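Local structure of cellulose-binding protein (Saccharophagus degradans, 2YHG) at residues Val262-Trp267 against Tyr429-Ile434; Ser355-Asp360 against Val401-Asn406; Asp383-Ser388 against Gly408-His413. The protein probably binds polysaccharide and may hydrolyse glycosidic bonds; this chain holds its nucleoside hydrolase-like domain and its C-terminal beta domain. All coordinates share one frame; numbering follows the deposited sequence. Where two conformers were deposited one is given.

Contact 1. Residues Val262-Trp267 against Tyr429-Ile434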
# COMPACT_ATOMS: atom_id res chain seq x y z
N VAL A 262 3.02 -10.13 5.32
CA VAL A 262 2.69 -8.91 6.07
C VAL A 262 3.69 -8.60 7.17
O VAL A 262 3.72 -7.47 7.67
CB VAL A 262 1.24 -8.96 6.59
CG1 VAL A 262 0.27 -9.21 5.41
CG2 VAL A 262 1.07 -10.01 7.71
N SER A 263 4.52 -9.56 7.55
CA SER A 263 5.58 -9.33 8.52
C SER A 263 6.79 -8.60 7.94
O SER A 263 7.69 -8.24 8.71
CB SER A 263 6.06 -10.65 9.05
OG SER A 263 6.56 -11.43 7.97
N MET A 264 6.86 -8.34 6.64
CA MET A 264 8.10 -7.80 6.08
C MET A 264 8.40 -6.39 6.53
O MET A 264 9.57 -6.01 6.63
CB MET A 264 8.12 -7.84 4.55
CG MET A 264 8.41 -9.22 3.99
SD MET A 264 8.99 -9.08 2.28
CE MET A 264 9.20 -10.79 1.84
N GLY A 265 7.38 -5.55 6.67
CA GLY A 265 7.59 -4.13 6.88
C GLY A 265 7.79 -3.38 5.58
O GLY A 265 8.25 -3.93 4.58
N GLY A 266 7.38 -2.12 5.59
CA GLY A 266 7.40 -1.28 4.42
C GLY A 266 6.57 -0.06 4.69
O GLY A 266 6.24 0.23 5.83
N TRP A 267 6.27 0.70 3.65
CA TRP A 267 5.65 2.00 3.84
C TRP A 267 4.22 1.94 4.36
O TRP A 267 3.69 2.97 4.79
CB TRP A 267 5.69 2.80 2.56
CG TRP A 267 6.99 3.31 2.06
CD1 TRP A 267 8.25 3.02 2.51
CD2 TRP A 267 7.13 4.24 0.99
NE1 TRP A 267 9.17 3.75 1.78
CE2 TRP A 267 8.50 4.51 0.85
CE3 TRP A 267 6.22 4.89 0.16
CZ2 TRP A 267 8.99 5.41 -0.09
CZ3 TRP A 267 6.70 5.80 -0.76
CH2 TRP A 267 8.08 6.06 -0.87
N TYR A 429 14.61 0.89 -3.26
CA TYR A 429 14.89 -0.22 -2.35
C TYR A 429 15.10 -1.51 -3.09
O TYR A 429 14.41 -1.80 -4.06
CB TYR A 429 13.69 -0.42 -1.42
CG TYR A 429 13.30 0.81 -0.64
CD1 TYR A 429 14.03 1.24 0.44
CD2 TYR A 429 12.23 1.61 -1.04
CE1 TYR A 429 13.67 2.38 1.13
CE2 TYR A 429 11.84 2.72 -0.34
CZ TYR A 429 12.57 3.10 0.74
OH TYR A 429 12.15 4.21 1.47
N ARG A 430 15.95 -2.37 -2.52
CA ARG A 430 15.95 -3.79 -2.84
C ARG A 430 16.19 -4.59 -1.58
O ARG A 430 17.26 -4.51 -0.99
CB ARG A 430 17.00 -4.16 -3.88
CG ARG A 430 17.03 -5.66 -4.19
CD ARG A 430 15.83 -6.08 -5.03
NE ARG A 430 15.85 -5.39 -6.32
CZ ARG A 430 16.74 -5.62 -7.29
NH1 ARG A 430 17.49 -6.71 -7.27
NH2 ARG A 430 16.82 -4.83 -8.35
N ARG A 431 15.21 -5.39 -1.18
CA ARG A 431 15.38 -6.36 -0.14
C ARG A 431 15.92 -7.65 -0.70
O ARG A 431 15.45 -8.16 -1.70
CB ARG A 431 14.05 -6.61 0.59
CG ARG A 431 14.23 -7.49 1.84
CD ARG A 431 12.91 -7.88 2.48
NE ARG A 431 12.14 -6.69 2.82
CZ ARG A 431 11.56 -6.41 3.98
NH1 ARG A 431 11.68 -7.17 5.04
NH2 ARG A 431 10.82 -5.32 4.04
N VAL A 432 16.93 -8.19 -0.01
CA VAL A 432 17.50 -9.49 -0.26
C VAL A 432 17.17 -10.38 0.93
O VAL A 432 17.64 -10.14 2.04
CB VAL A 432 19.01 -9.42 -0.48
CG1 VAL A 432 19.53 -10.79 -0.89
CG2 VAL A 432 19.35 -8.40 -1.56
N VAL A 433 16.33 -11.38 0.71
CA VAL A 433 15.97 -12.35 1.74
C VAL A 433 16.87 -13.55 1.55
O VAL A 433 16.83 -14.23 0.51
CB VAL A 433 14.49 -12.75 1.63
CG1 VAL A 433 14.19 -13.91 2.58
CG2 VAL A 433 13.60 -11.55 1.92
N ILE A 434 17.69 -13.84 2.55
CA ILE A 434 18.66 -14.93 2.51
C ILE A 434 18.15 -16.05 3.42
O ILE A 434 18.08 -15.89 4.63
CB ILE A 434 20.06 -14.48 2.93
CG1 ILE A 434 20.51 -13.27 2.09
CG2 ILE A 434 21.02 -15.64 2.79
CD1 ILE A 434 21.86 -12.64 2.50
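Arg431 grips one backbone oxygen of Met264 with two nitrogens. Arg431 NH1 and NH2 both donate hydrogen bonds to Met264 O, at 2.9 and 3.0 Å, and both are bent (142° and 139°). The oxygen sits at the guanidinium edge, near its plane. Both nitrogens come from the same face of the carbonyl plane. The arginine runs out extended from CG anti to N and bends only at chi3, bringing the guanidinium edge to Met264 O. At this tight end Met264 CB lies over one face of the guanidinium, 3.7 Å from Arg431 NH1. Trp267 NE1 donates a hydrogen bond to Tyr429 OH at 3.0 Å (155°), the hydroxyl lying in the indole plane. The two rings stand almost perpendicular, with Trp267 CZ2 3.9 Å from Tyr429 CE2. The looser end is at Val433, where Met264 CE comes only to 4.5 Å from Val433 CG2. The buried contact joins the nucleoside hydrolase-like part to the C-terminal beta domain. Gly266 in the same loop binds a magnesium ion together with Ser303. Arg431 NE also bonds to Leu256 O, and NH1 to His413 ND1. Helix 308-323 packs on Trp267 and Tyr429, and Tyr348 of strand 347-351 touches Met264.

Contact 2. Residues Ser355-Asp360 against Val401-Asn406; sequences STVSLD and VQIPSN
Val357 and Val401 form an antiparallel hydrogen-bonded pair. Val357 N lies 2.8 Å from Val401 O, in that carbonyl's plane, and Val401 N returns a bond of 2.8 Å to Val357 O. Thr356 and Gln402 make the next, non-hydrogen-bonded pair. Beyond the strand end lies one more rung, Ile403 N to Ser355 O at 2.8 Å, almost in line with the C=O bond. The Ile403 side chain can be followed outward. Ile403 CB sits 3.3 Å from Ser355 O. Ile403 CG1, placed beside the backbone N (chi1 -53°), touches the same oxygen and then meets Val357 CG2 at 3.9 Å. The tip, Ile403 CD1, stays 4.2 Å from Val357 CG2. The apolar row continues with Leu359 CD1 against Val401 CG2, 3.6 Å apart. Thr356 and Gln402 point to the other face, so one side of the ribbon is apolar and the other polar and exposed. This is an edge of a small antiparallel sheet in the C-terminal domain, with 356-360 outermost within this chain. Its apolar face packs against the larger sheet, making a two-sheet beta sandwich: Leu359 touches Val432 of strand 427-436 and Ile414 of strand 411-420, while Ile403 meets Ile434 and Val436.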
# COMPACT_ATOMS: atom_id res chain seq x y z
N SER A 355 28.80 -18.63 6.06
CA SER A 355 29.38 -18.15 4.81
C SER A 355 29.27 -16.63 4.70
O SER A 355 28.56 -16.01 5.47
CB SER A 355 28.69 -18.84 3.61
OG SER A 355 27.40 -18.31 3.36
N THR A 356 29.97 -16.07 3.73
CA THR A 356 29.86 -14.64 3.43
C THR A 356 29.23 -14.47 2.06
O THR A 356 29.54 -15.22 1.12
CB THR A 356 31.23 -13.98 3.47
OG1 THR A 356 31.80 -14.23 4.76
CG2 THR A 356 31.16 -12.53 3.24
N VAL A 357 28.32 -13.53 1.96
CA VAL A 357 27.57 -13.25 0.74
C VAL A 357 27.85 -11.83 0.25
O VAL A 357 27.49 -10.85 0.92
CB VAL A 357 26.04 -13.43 0.95
CG1 VAL A 357 25.28 -13.09 -0.32
CG2 VAL A 357 25.75 -14.87 1.41
N SER A 358 28.45 -11.72 -0.91
CA SER A 358 28.66 -10.44 -1.56
C SER A 358 27.34 -9.91 -2.15
O SER A 358 26.66 -10.65 -2.87
CB SER A 358 29.71 -10.62 -2.67
OG SER A 358 29.71 -9.55 -3.58
N LEU A 359 27.00 -8.67 -1.86
CA LEU A 359 25.83 -8.02 -2.46
C LEU A 359 26.31 -6.71 -3.07
O LEU A 359 26.76 -5.83 -2.36
CB LEU A 359 24.74 -7.76 -1.42
CG LEU A 359 24.13 -8.99 -0.73
CD1 LEU A 359 23.17 -8.56 0.38
CD2 LEU A 359 23.47 -9.94 -1.70
N ASP A 360 26.27 -6.65 -4.38
CA ASP A 360 26.89 -5.57 -5.12
C ASP A 360 25.83 -4.80 -5.90
O ASP A 360 25.21 -5.36 -6.79
CB ASP A 360 27.93 -6.17 -6.09
CG ASP A 360 28.75 -5.15 -6.79
OD1 ASP A 360 28.50 -3.94 -6.65
OD2 ASP A 360 29.67 -5.60 -7.51
N VAL A 401 27.90 -9.59 3.44
CA VAL A 401 27.11 -10.02 4.58
C VAL A 401 27.70 -11.28 5.17
O VAL A 401 27.86 -12.28 4.47
CB VAL A 401 25.65 -10.27 4.15
CG1 VAL A 401 24.83 -10.67 5.36
CG2 VAL A 401 25.06 -9.07 3.46
N GLN A 402 27.99 -11.25 6.46
CA GLN A 402 28.45 -12.43 7.16
C GLN A 402 27.25 -13.20 7.69
O GLN A 402 26.56 -12.72 8.58
CB GLN A 402 29.37 -12.00 8.30
CG GLN A 402 30.69 -11.52 7.80
CD GLN A 402 31.68 -11.32 8.91
OE1 GLN A 402 31.65 -10.31 9.58
NE2 GLN A 402 32.45 -12.36 9.23
N ILE A 403 27.01 -14.38 7.15
CA ILE A 403 25.89 -15.21 7.59
C ILE A 403 26.36 -15.99 8.81
O ILE A 403 27.28 -16.79 8.73
CB ILE A 403 25.48 -16.20 6.50
CG1 ILE A 403 25.19 -15.51 5.18
CG2 ILE A 403 24.30 -17.05 6.99
CD1 ILE A 403 24.07 -14.50 5.22
N PRO A 404 25.75 -15.77 9.98
CA PRO A 404 26.26 -16.44 11.19
C PRO A 404 26.24 -17.95 11.05
O PRO A 404 25.33 -18.54 10.50
CB PRO A 404 25.32 -15.94 12.29
CG PRO A 404 24.93 -14.56 11.79
CD PRO A 404 24.70 -14.79 10.31
N SER A 405 27.20 -18.60 11.74
CA SER A 405 27.23 -20.03 11.81
C SER A 405 26.02 -20.65 12.47
O SER A 405 25.67 -21.77 12.16
CB SER A 405 28.49 -20.49 12.53
OG SER A 405 29.65 -20.14 11.81
N ASN A 406 25.34 -19.86 13.32
CA ASN A 406 24.19 -20.35 14.07
C ASN A 406 22.86 -19.99 13.41
O ASN A 406 21.81 -20.16 14.01
CB ASN A 406 24.21 -19.86 15.53
CG ASN A 406 24.01 -18.38 15.67
OD1 ASN A 406 23.67 -17.71 14.69
ND2 ASN A 406 24.13 -17.86 16.90

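Contact 3. Residues Asp383-Ser388 against Gly408-His413. With MG (magnesium ion), chain E.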
# COMPACT_ATOMS: atom_id res chain seq x y z
N ASP A 383 12.89 -10.55 10.02
CA ASP A 383 13.39 -11.88 9.69
C ASP A 383 13.33 -12.83 10.88
O ASP A 383 13.09 -12.43 12.02
CB ASP A 383 14.78 -11.81 9.02
CG ASP A 383 15.86 -11.24 9.89
OD1 ASP A 383 15.74 -11.20 11.12
OD2 ASP A 383 16.89 -10.83 9.31
N SER A 384 13.50 -14.12 10.62
CA SER A 384 13.34 -15.11 11.68
C SER A 384 14.61 -15.32 12.47
O SER A 384 14.55 -15.84 13.59
CB SER A 384 12.82 -16.41 11.14
OG SER A 384 13.77 -17.02 10.26
N TYR A 385 15.75 -14.92 11.95
CA TYR A 385 16.99 -15.03 12.70
C TYR A 385 16.91 -14.12 13.90
O TYR A 385 16.49 -12.97 13.79
CB TYR A 385 18.15 -14.65 11.79
CG TYR A 385 19.47 -14.77 12.47
CD1 TYR A 385 19.89 -16.00 12.95
CD2 TYR A 385 20.29 -13.69 12.65
CE1 TYR A 385 21.11 -16.13 13.63
CE2 TYR A 385 21.51 -13.80 13.32
CZ TYR A 385 21.89 -15.03 13.82
OH TYR A 385 23.08 -15.14 14.53
N SER A 386 17.34 -14.61 15.05
CA SER A 386 17.18 -13.84 16.27
C SER A 386 18.36 -12.96 16.60
O SER A 386 18.24 -12.09 17.46
CB SER A 386 16.86 -14.72 17.47
OG SER A 386 18.00 -15.45 17.84
N GLY A 387 19.49 -13.18 15.97
CA GLY A 387 20.72 -12.50 16.30
C GLY A 387 21.05 -11.35 15.38
O GLY A 387 20.23 -10.88 14.59
N SER A 388 22.24 -10.81 15.60
CA SER A 388 22.75 -9.69 14.82
C SER A 388 23.54 -10.23 13.62
O SER A 388 24.03 -11.37 13.63
CB SER A 388 23.64 -8.79 15.67
OG SER A 388 24.75 -9.51 16.17
N GLY A 408 21.34 -21.40 10.74
CA GLY A 408 20.66 -22.43 10.00
C GLY A 408 19.17 -22.52 10.28
O GLY A 408 18.75 -22.52 11.42
N GLY A 409 18.41 -22.71 9.22
CA GLY A 409 16.98 -22.83 9.32
C GLY A 409 16.24 -21.53 9.54
O GLY A 409 15.02 -21.54 9.76
N LYS A 410 16.92 -20.41 9.46
CA LYS A 410 16.30 -19.09 9.60
C LYS A 410 16.49 -18.31 8.31
O LYS A 410 17.22 -18.74 7.40
CB LYS A 410 17.00 -18.35 10.73
CG LYS A 410 17.02 -19.10 12.06
CD LYS A 410 15.63 -19.37 12.58
CE LYS A 410 15.69 -20.19 13.86
NZ LYS A 410 14.33 -20.44 14.37
N ASP A 411 15.84 -17.17 8.22
CA ASP A 411 16.14 -16.22 7.16
C ASP A 411 16.69 -14.94 7.72
O ASP A 411 16.53 -14.61 8.93
CB ASP A 411 14.98 -16.01 6.15
CG ASP A 411 13.79 -15.24 6.65
OD1 ASP A 411 13.69 -14.85 7.83
OD2 ASP A 411 12.94 -14.91 5.79
N ILE A 412 17.36 -14.21 6.85
CA ILE A 412 18.03 -12.95 7.16
C ILE A 412 17.64 -11.97 6.06
O ILE A 412 17.85 -12.26 4.88
CB ILE A 412 19.55 -13.13 7.21
CG1 ILE A 412 19.96 -13.98 8.43
CG2 ILE A 412 20.28 -11.80 7.22
CD1 ILE A 412 21.40 -14.44 8.44
N HIS A 413 17.06 -10.85 6.44
CA HIS A 413 16.64 -9.83 5.49
C HIS A 413 17.64 -8.70 5.47
O HIS A 413 17.88 -8.04 6.49
CB HIS A 413 15.25 -9.29 5.84
CG HIS A 413 14.14 -10.27 5.64
ND1 HIS A 413 12.84 -9.86 5.43
CD2 HIS A 413 14.14 -11.62 5.67
CE1 HIS A 413 12.09 -10.95 5.35
NE2 HIS A 413 12.85 -12.04 5.51
MG MG E . 15.15 -11.19 13.24
O HOH W 1 13.99 -11.35 15.25
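Asp383 OD2 is held by two donors, the backbone N of His413 at 2.9 Å and His378 NE2 from the end of strand 372-378. The His413 N-H uses the oxygen's anti lone pair. The other oxygen, Asp383 OD1, binds the magnesium ion at 2.2 Å. Asp383 CG lies between its backbone N and carbonyl carbon (chi1 63°), and the carboxylate spans from the ion to His413 N. Tyr385 O and a water each bind the magnesium ion at 2.3 Å, and Gly380 O is a further ligand. The metal folds the loop after strand 372-378 of the C-terminal domain round itself. Asp383 OD2 and the Ser384 and Tyr385 bonds fasten that loop to strand 411-420. Ser384 N meets Asp411 OD1 nearly along its C-O bond at 2.9 Å, and Asp411 N donates to Ser384 OG at 2.9 Å. Tyr385 N adds a bond of 3.1 Å to Asp411 O, in the carbonyl plane. Asp411 OD2 takes His413 NE2 from above the carboxylate plane. Asp383 CB comes 3.4 Å from His413 CD2, with Asp383 CA over one face of the ring, toward its rim. Tyr385 CB packs on Ile412 CG1, and Tyr385 OH bonds to Asn406 OD1.

Overall arrangement
The chain first builds the nucleoside hydrolase-like part, and its loop 262-267 meets strand 427-436 near the C terminus. Contact 1 closes this long loop of 161 residues and joins the two domains. Contacts 2 and 3 both lie within it, wholly in the C-terminal domain, closing loops of 40 and 19 residues. They cross: 355-360 comes first, then 383-388, then 401-406, then 408-413. Contact 2 holds an edge of the small sheet, and contact 3 fixes a loop to the larger one. Contacts 1 and 3 meet in that larger sheet, where Ile434 N probably bonds to Ile412 O. Contact 2 packs on the face of strand 427-436 turned away from loop 262-267, Ile403 against Ile434.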